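Local coordinates for DUF3828 domain-containing protein (Bacteroides thetaiotaomicron, PDB 3KZT), which is of unknown function but is probably made as a lipoprotein, and packs a long helix against an antiparallel four-stranded sheet, at residues Gly29-Glu32 / Asp33-Ala37; Asn90-Lys93 / Thr94-Val97; Asp54-Lys57 / Gln58-Thr62; Ser21-Glu24 / Gln25-Ile28; Ser111-Ser115 / Gln116-Ala120. One frame throughout, in Å; residues are numbered along the deposited sequence.

Contact 1 (Gly29-Glu32 / Asp33-Ala37); sequences GMIE and DFYEA
Ile31 and Tyr35, one helical turn apart, lie side by side and point the same way, with Ile31 CG2 4.0 Å from Tyr35 CD1. It is the CG2 branch that faces the ring because it stands anti to the backbone N (chi1 -65°, with CG1 beside that N). The carbonyl between them does double duty: Ile31 O accepts a nearly straight bond from Tyr35 N (3.1 Å, 171° at the hydrogen) and also lies in plane at the ring edge, 3.5 Å from Tyr35 CD1. One face of the same ring receives Phe34 CE2, offset toward the rim, while Tyr35 OH is bonded to Ile81 O. On another flank, Asp33 folds its carboxylate back beside Gly29 O. That oxygen is bonded to Asp33 N, whereas Asp33 OD1, 3.1 Å from Gly29 O, is a second acceptor and gains no bond there. Asp33 also touches Phe60 of helix 47-60. Shortening Asp33 to an alanine would remove the carboxylate and would probably leave Phe60 less covered. Ile31 and Tyr35 both rest on Val107 of strand 104-111, with Glu32 and Glu36 along a more exposed flank, the pattern of an amphipathic helix laid on an antiparallel sheet.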
loop_
_atom_site.group_PDB
_atom_site.type_symbol
_atom_site.label_atom_id
_atom_site.label_comp_id
_atom_site.label_asym_id
_atom_site.label_seq_id
_atom_site.Cartn_x
_atom_site.Cartn_y
_atom_site.Cartn_z
ATOM N N GLY A 29 4.872 4.515 -12.772
ATOM C CA GLY A 29 5.363 3.565 -11.747
ATOM C C GLY A 29 5.888 4.238 -10.476
ATOM O O GLY A 29 5.580 3.803 -9.376
HETATM N N MSE A 30 6.671 5.290 -10.639
HETATM C CA MSE A 30 7.175 6.085 -9.485
HETATM C C MSE A 30 6.033 6.779 -8.719
HETATM O O MSE A 30 6.013 6.751 -7.493
HETATM C CB MSE A 30 8.183 7.139 -9.951
HETATM C CG MSE A 30 8.698 8.076 -8.815
HETATM SE SE MSE A 30 7.555 9.608 -8.407
HETATM C CE MSE A 30 7.697 10.497 -10.153
ATOM N N ILE A 31 5.121 7.419 -9.464
ATOM C CA ILE A 31 3.950 8.114 -8.891
ATOM C C ILE A 31 3.077 7.124 -8.092
ATOM O O ILE A 31 2.700 7.413 -6.967
ATOM C CB ILE A 31 3.106 8.850 -9.986
ATOM C CG1 ILE A 31 3.923 10.004 -10.628
ATOM C CG2 ILE A 31 1.819 9.479 -9.362
ATOM C CD1 ILE A 31 3.326 10.551 -11.948
ATOM N N GLU A 32 2.794 5.959 -8.692
ATOM C CA GLU A 32 2.087 4.849 -7.999
ATOM C C GLU A 32 2.768 4.418 -6.699
ATOM O O GLU A 32 2.086 4.214 -5.693
ATOM C CB GLU A 32 1.990 3.633 -8.903
ATOM C CG GLU A 32 0.961 3.791 -10.027
ATOM C CD GLU A 32 1.000 2.665 -11.047
ATOM O OE1 GLU A 32 1.929 1.834 -11.005
ATOM O OE2 GLU A 32 0.080 2.614 -11.898
ATOM N N ASP A 33 4.102 4.275 -6.743
ATOM C CA ASP A 33 4.912 3.891 -5.544
ATOM C C ASP A 33 4.837 4.930 -4.459
ATOM O O ASP A 33 4.754 4.578 -3.282
ATOM C CB ASP A 33 6.403 3.698 -5.885
ATOM C CG ASP A 33 6.670 2.511 -6.800
ATOM O OD1 ASP A 33 5.766 1.685 -7.052
ATOM O OD2 ASP A 33 7.805 2.425 -7.283
ATOM N N PHE A 34 4.925 6.209 -4.847
ATOM C CA PHE A 34 4.781 7.307 -3.886
ATOM C C PHE A 34 3.429 7.262 -3.161
ATOM O O PHE A 34 3.398 7.277 -1.930
ATOM C CB PHE A 34 4.960 8.692 -4.546
ATOM C CG PHE A 34 4.542 9.817 -3.663
ATOM C CD1 PHE A 34 5.143 9.993 -2.412
ATOM C CD2 PHE A 34 3.514 10.695 -4.043
ATOM C CE1 PHE A 34 4.737 11.020 -1.560
ATOM C CE2 PHE A 34 3.111 11.735 -3.191
ATOM C CZ PHE A 34 3.720 11.891 -1.954
ATOM N N TYR A 35 2.335 7.213 -3.929
ATOM C CA TYR A 35 0.972 7.217 -3.346
ATOM C C TYR A 35 0.644 5.999 -2.489
ATOM O O TYR A 35 -0.007 6.141 -1.457
ATOM C CB TYR A 35 -0.120 7.473 -4.418
ATOM C CG TYR A 35 -0.334 8.941 -4.658
ATOM C CD1 TYR A 35 0.470 9.652 -5.552
ATOM C CD2 TYR A 35 -1.319 9.638 -3.963
ATOM C CE1 TYR A 35 0.295 11.018 -5.757
ATOM C CE2 TYR A 35 -1.510 10.995 -4.156
ATOM C CZ TYR A 35 -0.704 11.689 -5.057
ATOM O OH TYR A 35 -0.881 13.032 -5.262
ATOM N N GLU A 36 1.104 4.817 -2.900
ATOM C CA GLU A 36 0.917 3.596 -2.084
ATOM C C GLU A 36 1.727 3.645 -0.777
ATOM O O GLU A 36 1.201 3.293 0.286
ATOM C CB GLU A 36 1.220 2.337 -2.889
ATOM C CG GLU A 36 0.119 2.043 -3.900
ATOM C CD GLU A 36 0.503 1.039 -4.961
ATOM O OE1 GLU A 36 1.502 0.283 -4.791
ATOM O OE2 GLU A 36 -0.213 1.002 -5.988
ATOM N N ALA A 37 2.986 4.102 -0.867
ATOM C CA ALA A 37 3.864 4.273 0.316
ATOM C C ALA A 37 3.325 5.350 1.263
ATOM O O ALA A 37 3.239 5.133 2.467
ATOM C CB ALA A 37 5.279 4.629 -0.121
#

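Contact 2 (Asn90-Lys93 / Thr94-Val97); sequences NDMK and TLSV
Thr94 reaches back to Asp91 with two hydrogen bonds, and both end on the same oxygen. Thr94 OG1 donates to Asp91 O at 2.7 Å, lying in the carbonyl plane with a C=O...donor angle of 160°. Thr94 N arrives at Asp91 O from above that plane, over a longer 3.2 Å. The hydroxyl can do this because chi1 of 68° puts OG1 between the backbone N and the carbonyl carbon, and Thr94 OG1 has a further hydrogen bond with Thr110 N of strand 104-111. One residue on, Leu95 N bonds to Met92 O at 3.1 Å, again from well above the carbonyl plane.

These i to i+3 backbone bonds belong to the 3-10 turn that includes Met92 and Lys93 and leads the chain into strand 96-101, an outermost strand of the antiparallel sheet within this chain.

The apolar contact is slighter. The bent side chain of Met92, present as selenomethionine, and that of Leu95 cross obliquely, Met92 SE standing 4.1 Å from Leu95 CD1. Leu95 CB also sits 3.2 Å from Met92 O, beside the carbonyl that its own backbone N uses. Tyr35 of helix 13-41 touches both side chains.

Among the charged groups, Asp91 turns away from the 94-97 segment and its OD2 is bonded to Gly88 N. In the conformer described, Lys93 NZ forms a salt bridge with Asp33 of the second subunit; with a second conformer modelled, the pairing is probably not constant.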
loop_
_atom_site.group_PDB
_atom_site.type_symbol
_atom_site.label_atom_id
_atom_site.label_comp_id
_atom_site.label_asym_id
_atom_site.label_seq_id
_atom_site.Cartn_x
_atom_site.Cartn_y
_atom_site.Cartn_z
ATOM N N ASN A 90 -10.092 1.667 2.032
ATOM C CA ASN A 90 -10.407 1.245 0.632
ATOM C C ASN A 90 -10.086 2.303 -0.472
ATOM O O ASN A 90 -10.253 2.008 -1.670
ATOM C CB ASN A 90 -11.896 0.825 0.511
ATOM C CG ASN A 90 -12.223 -0.461 1.278
ATOM O OD1 ASN A 90 -11.431 -1.406 1.313
ATOM N ND2 ASN A 90 -13.414 -0.508 1.860
ATOM N N ASP A 91 -9.616 3.501 -0.082
ATOM C CA ASP A 91 -9.411 4.613 -1.047
ATOM C C ASP A 91 -8.328 4.350 -2.088
ATOM O O ASP A 91 -8.575 4.514 -3.293
ATOM C CB ASP A 91 -9.108 5.933 -0.314
ATOM C CG ASP A 91 -10.284 6.453 0.504
ATOM O OD1 ASP A 91 -11.410 5.901 0.448
ATOM O OD2 ASP A 91 -10.072 7.438 1.224
HETATM N N MSE A 92 -7.148 3.921 -1.630
HETATM C CA MSE A 92 -6.022 3.623 -2.552
HETATM C C MSE A 92 -6.181 2.421 -3.444
HETATM O O MSE A 92 -5.451 2.318 -4.418
HETATM C CB MSE A 92 -4.679 3.567 -1.832
HETATM C CG MSE A 92 -4.154 4.886 -1.455
HETATM SE SE MSE A 92 -3.896 6.179 -2.869
HETATM C CE MSE A 92 -4.353 7.794 -1.836
ATOM N N LYS A 93 -7.131 1.519 -3.140
ATOM C CA LYS A 93 -7.410 0.386 -4.041
ATOM C C LYS A 93 -7.970 0.873 -5.404
ATOM O O LYS A 93 -7.826 0.178 -6.405
ATOM C CB LYS A 93 -8.310 -0.676 -3.380
ATOM C CG LYS A 93 -7.536 -1.574 -2.381
ATOM C CD LYS A 93 -8.345 -2.795 -1.929
ATOM C CE LYS A 93 -9.236 -2.491 -0.732
ATOM N NZ LYS A 93 -8.454 -2.404 0.540
ATOM N N THR A 94 -8.579 2.081 -5.427
ATOM C CA THR A 94 -9.058 2.732 -6.669
ATOM C C THR A 94 -7.990 3.658 -7.333
ATOM O O THR A 94 -8.326 4.399 -8.265
ATOM C CB THR A 94 -10.334 3.607 -6.387
ATOM O OG1 THR A 94 -9.978 4.732 -5.564
ATOM C CG2 THR A 94 -11.404 2.790 -5.708
ATOM N N LEU A 95 -6.726 3.627 -6.863
ATOM C CA LEU A 95 -5.669 4.478 -7.422
ATOM C C LEU A 95 -5.420 4.143 -8.898
ATOM O O LEU A 95 -5.312 2.977 -9.265
ATOM C CB LEU A 95 -4.346 4.331 -6.643
ATOM C CG LEU A 95 -3.148 5.203 -7.089
ATOM C CD1 LEU A 95 -3.472 6.663 -6.881
ATOM C CD2 LEU A 95 -1.886 4.799 -6.332
ATOM N N SER A 96 -5.339 5.189 -9.715
ATOM C CA SER A 96 -5.123 5.079 -11.156
ATOM C C SER A 96 -4.357 6.330 -11.569
ATOM O O SER A 96 -4.821 7.431 -11.313
ATOM C CB SER A 96 -6.474 5.028 -11.867
ATOM O OG SER A 96 -6.333 4.949 -13.262
ATOM N N VAL A 97 -3.170 6.147 -12.162
ATOM C CA VAL A 97 -2.342 7.252 -12.650
ATOM C C VAL A 97 -2.266 7.174 -14.168
ATOM O O VAL A 97 -2.211 6.075 -14.724
ATOM C CB VAL A 97 -0.923 7.218 -12.067
ATOM C CG1 VAL A 97 -0.158 8.508 -12.458
ATOM C CG2 VAL A 97 -0.975 7.074 -10.547
#

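Contact 3 (Asp54-Lys57 / Gln58-Thr62); sequences DSIK and QKFLT
The last turn of helix 47-60 is closed by Ile56 with Phe60 and by Lys57 with Leu61, each pair spaced four residues apart. Ile56 CG2 comes 3.8 Å from Phe60 CD2, the two side chains slanting across one another. Ile56 O lies at the ring edge, near its plane and 3.4 Å from Phe60 CD2. The same oxygen takes an almost straight bond from Phe60 N (2.9 Å, 172° at the hydrogen) and a weak one from Lys59 N. In the conformer described, Lys59 CG lies over one face of the ring, toward its rim.

On the next flank Leu61 CD1 touches the aliphatic part of Lys57, 3.9 Å from CG. Lys57 keeps CG anti to the carbonyl carbon (chi1 -70°) and bends only at chi3, leading NZ to a long salt bridge with Asp54 OD1 at 3.9 Å. Leu61 has already left helical backbone angles, yet its N still bonds to Lys57 O at 3.0 Å. Ile56 and Phe60 face helix 13-41, and Leu61 packs on Ile66 of the following helix. With Thr62 as N-cap of helix 63-75, this is a tight helix-to-helix junction in which one helix ends just where the next is capped.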
loop_
_atom_site.group_PDB
_atom_site.type_symbol
_atom_site.label_atom_id
_atom_site.label_comp_id
_atom_site.label_asym_id
_atom_site.label_seq_id
_atom_site.Cartn_x
_atom_site.Cartn_y
_atom_site.Cartn_z
ATOM N N ASP A 54 6.464 12.370 6.133
ATOM C CA ASP A 54 7.507 13.352 5.782
ATOM C C ASP A 54 8.713 12.675 5.136
ATOM O O ASP A 54 9.207 13.193 4.163
ATOM C CB ASP A 54 7.931 14.191 6.998
ATOM C CG ASP A 54 6.807 15.099 7.516
ATOM O OD1 ASP A 54 5.901 15.491 6.729
ATOM O OD2 ASP A 54 6.836 15.421 8.730
ATOM N N SER A 55 9.152 11.510 5.662
ATOM C CA SER A 55 10.267 10.709 5.036
ATOM C C SER A 55 9.982 10.365 3.573
ATOM O O SER A 55 10.852 10.515 2.718
ATOM C CB SER A 55 10.509 9.388 5.784
ATOM O OG SER A 55 10.851 9.593 7.134
ATOM N N ILE A 56 8.756 9.920 3.308
ATOM C CA ILE A 56 8.306 9.578 1.954
ATOM C C ILE A 56 8.269 10.825 1.047
ATOM O O ILE A 56 8.712 10.761 -0.106
ATOM C CB ILE A 56 6.927 8.865 1.985
ATOM C CG1 ILE A 56 7.065 7.474 2.625
ATOM C CG2 ILE A 56 6.359 8.701 0.583
ATOM C CD1 ILE A 56 5.765 6.930 3.130
ATOM N N LYS A 57 7.768 11.949 1.579
ATOM C CA LYS A 57 7.778 13.241 0.844
ATOM C C LYS A 57 9.207 13.722 0.554
ATOM O O LYS A 57 9.474 14.238 -0.529
ATOM C CB LYS A 57 6.981 14.330 1.597
ATOM C CG LYS A 57 5.480 14.088 1.599
ATOM C CD LYS A 57 4.750 14.845 2.723
ATOM C CE LYS A 57 4.663 16.339 2.481
ATOM N NZ LYS A 57 4.008 17.059 3.641
ATOM N N GLN A 58 10.118 13.530 1.510
ATOM C CA GLN A 58 11.560 13.859 1.303
ATOM C C GLN A 58 12.186 12.984 0.171
ATOM O O GLN A 58 13.023 13.480 -0.601
ATOM C CB GLN A 58 12.361 13.693 2.616
ATOM C CG GLN A 58 11.910 14.638 3.804
ATOM C CD GLN A 58 12.614 15.974 3.884
ATOM O OE1 GLN A 58 13.253 16.440 2.923
ATOM N NE2 GLN A 58 12.483 16.625 5.044
ATOM N N LYS A 59 11.740 11.714 0.071
ATOM C CA LYS A 59 12.244 10.778 -0.949
ATOM C C LYS A 59 11.693 11.075 -2.345
ATOM O O LYS A 59 12.471 11.222 -3.307
ATOM C CB LYS A 59 11.907 9.319 -0.561
ATOM C CG LYS A 59 12.393 8.257 -1.582
ATOM C CD LYS A 59 12.417 6.855 -0.994
ATOM C CE LYS A 59 12.904 5.840 -2.029
ATOM N NZ LYS A 59 14.273 6.162 -2.526
ATOM N N PHE A 60 10.364 11.145 -2.453
ATOM C CA PHE A 60 9.673 11.286 -3.750
ATOM C C PHE A 60 9.434 12.700 -4.316
ATOM O O PHE A 60 9.282 12.835 -5.533
ATOM C CB PHE A 60 8.353 10.514 -3.708
ATOM C CG PHE A 60 8.524 9.015 -3.690
ATOM C CD1 PHE A 60 8.717 8.313 -4.883
ATOM C CD2 PHE A 60 8.471 8.298 -2.497
ATOM C CE1 PHE A 60 8.872 6.925 -4.884
ATOM C CE2 PHE A 60 8.622 6.909 -2.491
ATOM C CZ PHE A 60 8.820 6.223 -3.688
ATOM N N LEU A 61 9.398 13.731 -3.456
ATOM C CA LEU A 61 9.119 15.127 -3.886
ATOM C C LEU A 61 10.372 16.009 -3.817
ATOM O O LEU A 61 11.247 15.778 -2.975
ATOM C CB LEU A 61 8.012 15.748 -3.015
ATOM C CG LEU A 61 6.772 14.895 -2.698
ATOM C CD1 LEU A 61 5.761 15.717 -1.896
ATOM C CD2 LEU A 61 6.120 14.337 -3.919
ATOM N N THR A 62 10.449 17.029 -4.687
ATOM C CA THR A 62 11.576 17.993 -4.656
ATOM C C THR A 62 11.424 18.946 -3.458
ATOM O O THR A 62 10.335 19.053 -2.874
ATOM C CB THR A 62 11.686 18.856 -5.969
ATOM O OG1 THR A 62 10.529 19.685 -6.114
ATOM C CG2 THR A 62 11.856 17.977 -7.208
#

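Contact 4 (Ser21-Glu24 / Gln25-Ile28); sequences SRIE and QEAI
Glu26 reaches back along the helix to Arg22, and each atom of its side chain has a neighbour in the preceding turn. CB starts 3.5 Å from Ile23 O. CG then lies 3.4 Å from Arg22 O, the carbonyl already bonded to Glu26 N. From there the chain runs extended (chi2 175°), carrying CD to 3.7 Å from Arg22 NH1. At the tip the two oxygens part company. OE2 receives Arg22 NH1 at 2.9 Å, a hydrogen-bonded salt bridge, and also stands 3.5 Å from Arg22 CG; OE1 comes 3.6 Å from Ile23 CD1 and is hydrogen-bonded to Tyr134 OH.

This is the i to i+4 ion pair of an alpha helix, set on the more open flank of helix 13-41. The two side chains lie alongside and point the same way, but their flat ends are not coplanar: the guanidinium and carboxylate planes stand 62° apart. The nitrogen meets OE2 on its syn side, somewhat out of the carboxylate plane, and the N-H...O angle is only 132°. Ile23 CG1 lies over one guanidinium face, toward the rim. Both Arg22 and Ile23 were modelled in two conformers, and the pairing described belongs to one of them, so the bridge is probably not permanent; the bond to Tyr134 may help to steady the carboxylate.

Away from the ion pair, Glu24 O accepts from Ile28 N at 2.8 Å and is flanked by Ile28 CG1. Glu24, Ala27 and Ile28 all turn their side chains to Tyr105 of strand 104-111.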
loop_
_atom_site.group_PDB
_atom_site.type_symbol
_atom_site.label_atom_id
_atom_site.label_comp_id
_atom_site.label_asym_id
_atom_site.label_seq_id
_atom_site.Cartn_x
_atom_site.Cartn_y
_atom_site.Cartn_z
ATOM N N SER A 21 6.269 6.121 -24.674
ATOM C CA SER A 21 5.421 5.187 -23.914
ATOM C C SER A 21 6.153 4.556 -22.714
ATOM O O SER A 21 5.581 4.456 -21.635
ATOM C CB SER A 21 4.862 4.096 -24.820
ATOM O OG SER A 21 3.923 3.311 -24.105
ATOM N N ARG A 22 7.410 4.152 -22.927
ATOM C CA ARG A 22 8.252 3.565 -21.869
ATOM C C ARG A 22 8.484 4.556 -20.733
ATOM O O ARG A 22 8.246 4.243 -19.580
ATOM C CB ARG A 22 9.607 3.146 -22.467
ATOM C CG ARG A 22 10.627 2.527 -21.481
ATOM C CD ARG A 22 11.877 2.090 -22.220
ATOM N NE ARG A 22 12.580 3.237 -22.811
ATOM C CZ ARG A 22 13.399 4.095 -22.159
ATOM N NH1 ARG A 22 13.659 3.980 -20.837
ATOM N NH2 ARG A 22 13.971 5.099 -22.848
ATOM N N ILE A 23 8.962 5.748 -21.096
ATOM C CA ILE A 23 9.287 6.814 -20.126
ATOM C C ILE A 23 8.060 7.221 -19.297
ATOM O O ILE A 23 8.165 7.404 -18.077
ATOM C CB ILE A 23 9.926 8.053 -20.835
ATOM C CG1 ILE A 23 11.343 7.705 -21.332
ATOM C CG2 ILE A 23 10.014 9.249 -19.895
ATOM C CD1 ILE A 23 12.331 7.422 -20.223
ATOM N N GLU A 24 6.904 7.350 -19.964
ATOM C CA GLU A 24 5.628 7.660 -19.276
ATOM C C GLU A 24 5.230 6.573 -18.279
ATOM O O GLU A 24 4.795 6.902 -17.161
ATOM C CB GLU A 24 4.501 7.885 -20.277
ATOM C CG GLU A 24 4.597 9.236 -20.986
ATOM C CD GLU A 24 3.757 9.325 -22.245
ATOM O OE1 GLU A 24 2.820 8.516 -22.420
ATOM O OE2 GLU A 24 4.034 10.214 -23.062
ATOM N N GLN A 25 5.395 5.293 -18.669
ATOM C CA GLN A 25 5.115 4.162 -17.761
ATOM C C GLN A 25 6.068 4.099 -16.583
ATOM O O GLN A 25 5.645 3.718 -15.488
ATOM C CB GLN A 25 5.098 2.807 -18.494
ATOM C CG GLN A 25 3.926 2.601 -19.462
ATOM C CD GLN A 25 2.540 2.619 -18.798
ATOM O OE1 GLN A 25 2.401 2.458 -17.579
ATOM N NE2 GLN A 25 1.516 2.827 -19.608
ATOM N N GLU A 26 7.347 4.459 -16.806
ATOM C CA GLU A 26 8.332 4.574 -15.717
ATOM C C GLU A 26 7.922 5.669 -14.724
ATOM O O GLU A 26 7.992 5.453 -13.526
ATOM C CB GLU A 26 9.752 4.873 -16.256
ATOM C CG GLU A 26 10.378 3.719 -17.039
ATOM C CD GLU A 26 11.724 4.051 -17.680
ATOM O OE1 GLU A 26 12.310 5.135 -17.418
ATOM O OE2 GLU A 26 12.199 3.212 -18.453
ATOM N N ALA A 27 7.497 6.830 -15.249
ATOM C CA ALA A 27 7.028 7.966 -14.427
ATOM C C ALA A 27 5.776 7.580 -13.646
ATOM O O ALA A 27 5.694 7.832 -12.455
ATOM C CB ALA A 27 6.746 9.202 -15.307
ATOM N N ILE A 28 4.816 6.959 -14.340
ATOM C CA ILE A 28 3.594 6.424 -13.711
ATOM C C ILE A 28 3.938 5.454 -12.535
ATOM O O ILE A 28 3.413 5.620 -11.444
ATOM C CB ILE A 28 2.630 5.783 -14.793
ATOM C CG1 ILE A 28 1.948 6.908 -15.590
ATOM C CG2 ILE A 28 1.563 4.900 -14.146
ATOM C CD1 ILE A 28 1.216 6.455 -16.811
#

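Contact 5 (Ser111-Ser115 / Gln116-Ala120); sequences SAKGS and QYERA. With EDO (1,2-ethanediol), chain D.
Ser111 and Arg119 form an antiparallel hydrogen-bonded pair, Ser111 N to Arg119 O at 2.8 Å and Arg119 N to Ser111 O at 2.9 Å, beyond which a type II turn (Ala112 to Ser115) and a type I turn (Ser115 to Glu118) bring the chain round. Ser115 sits where the two turns join. With chi1 at 66° its OG lies between the backbone N and carbonyl carbon and donates to Ala112 O at 2.7 Å, approaching from the same face of that carbonyl as Ser115 N; Tyr117 N adds a weak bond to OG. Putting an alanine in place of Ser115 would leave Ala112 O with one fewer donor and is likely to let the junction of the turns flex.

Glu118, fully extended, reaches across the loop so that OE1 accepts from Gly114 N at 2.9 Å, met from above the carboxylate plane. On the flank of Ser111 and Arg119, a 1,2-ethanediol, probably from the crystallisation liquor, takes a 3.3 Å bond from Arg119 NE to its O1. The hairpin joins strands 104-111 and 119-130 at the surface, where Ala112 N is tied to Asp91 in the loop before strand 96-101 and Arg119 NH2 to Arg83 O.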
loop_
_atom_site.group_PDB
_atom_site.type_symbol
_atom_site.label_atom_id
_atom_site.label_comp_id
_atom_site.label_asym_id
_atom_site.label_seq_id
_atom_site.Cartn_x
_atom_site.Cartn_y
_atom_site.Cartn_z
ATOM N N SER A 111 -12.354 8.801 -3.039
ATOM C CA SER A 111 -12.363 8.945 -1.575
ATOM C C SER A 111 -13.725 8.488 -1.044
ATOM O O SER A 111 -14.756 8.883 -1.602
ATOM C CB SER A 111 -12.160 10.398 -1.184
ATOM O OG SER A 111 -12.196 10.527 0.214
ATOM N N ALA A 112 -13.714 7.683 0.031
ATOM C CA ALA A 112 -14.932 7.155 0.690
ATOM C C ALA A 112 -15.849 6.385 -0.273
ATOM O O ALA A 112 -17.065 6.617 -0.316
ATOM C CB ALA A 112 -15.690 8.277 1.389
ATOM N N LYS A 113 -15.247 5.471 -1.033
ATOM C CA LYS A 113 -15.956 4.696 -2.053
ATOM C C LYS A 113 -17.083 3.843 -1.449
ATOM O O LYS A 113 -16.863 3.111 -0.471
ATOM C CB LYS A 113 -14.977 3.820 -2.836
ATOM C CG LYS A 113 -15.639 2.983 -3.921
ATOM C CD LYS A 113 -14.661 2.554 -4.967
ATOM C CE LYS A 113 -15.317 1.676 -6.013
ATOM N NZ LYS A 113 -16.327 2.413 -6.810
ATOM N N GLY A 114 -18.287 3.981 -2.015
ATOM C CA GLY A 114 -19.489 3.267 -1.542
ATOM C C GLY A 114 -20.413 4.075 -0.632
ATOM O O GLY A 114 -21.625 3.807 -0.594
ATOM N N SER A 115 -19.858 5.054 0.105
ATOM C CA SER A 115 -20.644 5.872 1.038
ATOM C C SER A 115 -21.384 7.034 0.376
ATOM O O SER A 115 -21.146 7.368 -0.795
ATOM C CB SER A 115 -19.737 6.427 2.156
ATOM O OG SER A 115 -18.784 7.344 1.641
ATOM N N GLN A 116 -22.279 7.638 1.173
ATOM C CA GLN A 116 -23.022 8.829 0.745
ATOM C C GLN A 116 -22.095 10.059 0.511
ATOM O O GLN A 116 -22.478 10.985 -0.205
ATOM C CB GLN A 116 -24.228 9.161 1.688
ATOM C CG GLN A 116 -23.917 9.516 3.174
ATOM C CD GLN A 116 -23.828 8.299 4.100
ATOM O OE1 GLN A 116 -23.119 7.332 3.807
ATOM N NE2 GLN A 116 -24.544 8.350 5.221
ATOM N N TYR A 117 -20.859 10.027 1.072
ATOM C CA TYR A 117 -19.855 11.097 0.881
ATOM C C TYR A 117 -18.763 10.733 -0.158
ATOM O O TYR A 117 -17.704 11.355 -0.157
ATOM C CB TYR A 117 -19.221 11.452 2.231
ATOM C CG TYR A 117 -20.263 11.576 3.327
ATOM C CD1 TYR A 117 -21.184 12.619 3.315
ATOM C CD2 TYR A 117 -20.367 10.608 4.341
ATOM C CE1 TYR A 117 -22.150 12.725 4.281
ATOM C CE2 TYR A 117 -21.334 10.702 5.324
ATOM C CZ TYR A 117 -22.226 11.765 5.297
ATOM O OH TYR A 117 -23.186 11.863 6.252
ATOM N N GLU A 118 -19.044 9.751 -1.048
ATOM C CA GLU A 118 -18.102 9.300 -2.088
ATOM C C GLU A 118 -17.699 10.470 -2.991
ATOM O O GLU A 118 -18.566 11.191 -3.481
ATOM C CB GLU A 118 -18.733 8.173 -2.925
ATOM C CG GLU A 118 -17.860 7.642 -4.060
ATOM C CD GLU A 118 -18.492 6.515 -4.837
ATOM O OE1 GLU A 118 -19.106 5.619 -4.235
ATOM O OE2 GLU A 118 -18.345 6.520 -6.074
ATOM N N ARG A 119 -16.394 10.637 -3.198
ATOM C CA ARG A 119 -15.838 11.794 -3.914
ATOM C C ARG A 119 -14.705 11.379 -4.885
ATOM O O ARG A 119 -13.728 10.745 -4.472
ATOM C CB ARG A 119 -15.319 12.806 -2.873
ATOM C CG ARG A 119 -14.730 14.077 -3.459
ATOM C CD ARG A 119 -14.698 15.211 -2.455
ATOM N NE ARG A 119 -13.854 14.931 -1.278
ATOM C CZ ARG A 119 -12.514 15.072 -1.207
ATOM N NH1 ARG A 119 -11.775 15.493 -2.266
ATOM N NH2 ARG A 119 -11.881 14.792 -0.048
ATOM N N ALA A 120 -14.857 11.734 -6.166
ATOM C CA ALA A 120 -13.818 11.486 -7.179
ATOM C C ALA A 120 -12.716 12.542 -6.990
ATOM O O ALA A 120 -13.004 13.735 -7.038
ATOM C CB ALA A 120 -14.403 11.585 -8.559
HETATM C C1 EDO D . -14.763 13.731 2.151
HETATM O O1 EDO D . -15.698 14.473 1.365
HETATM C C2 EDO D . -14.277 12.513 1.374
HETATM O O2 EDO D . -15.371 11.691 0.963
#

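How the contacts relate
All five contacts are local: each joins adjoining segments and none closes a long loop, so they follow in series without nesting or crossing. From the N terminus, contact 4 runs directly into contact 1 on helix 13-41. Contact 3 ends helix 47-60, and its Ile56 and Phe60 pack on Phe34 of contact 1; both contacts also touch the second subunit. After helix 63-75, contact 2 leads into the sheet, where Leu95 meets Tyr35 and Val97 meets both Ile31 and Ile28 of the long helix. Contact 5 turns the chain between the two central strands, next to contact 2 through Thr94 and Lys113 but about 16 Å from contact 3 at the nearest atoms.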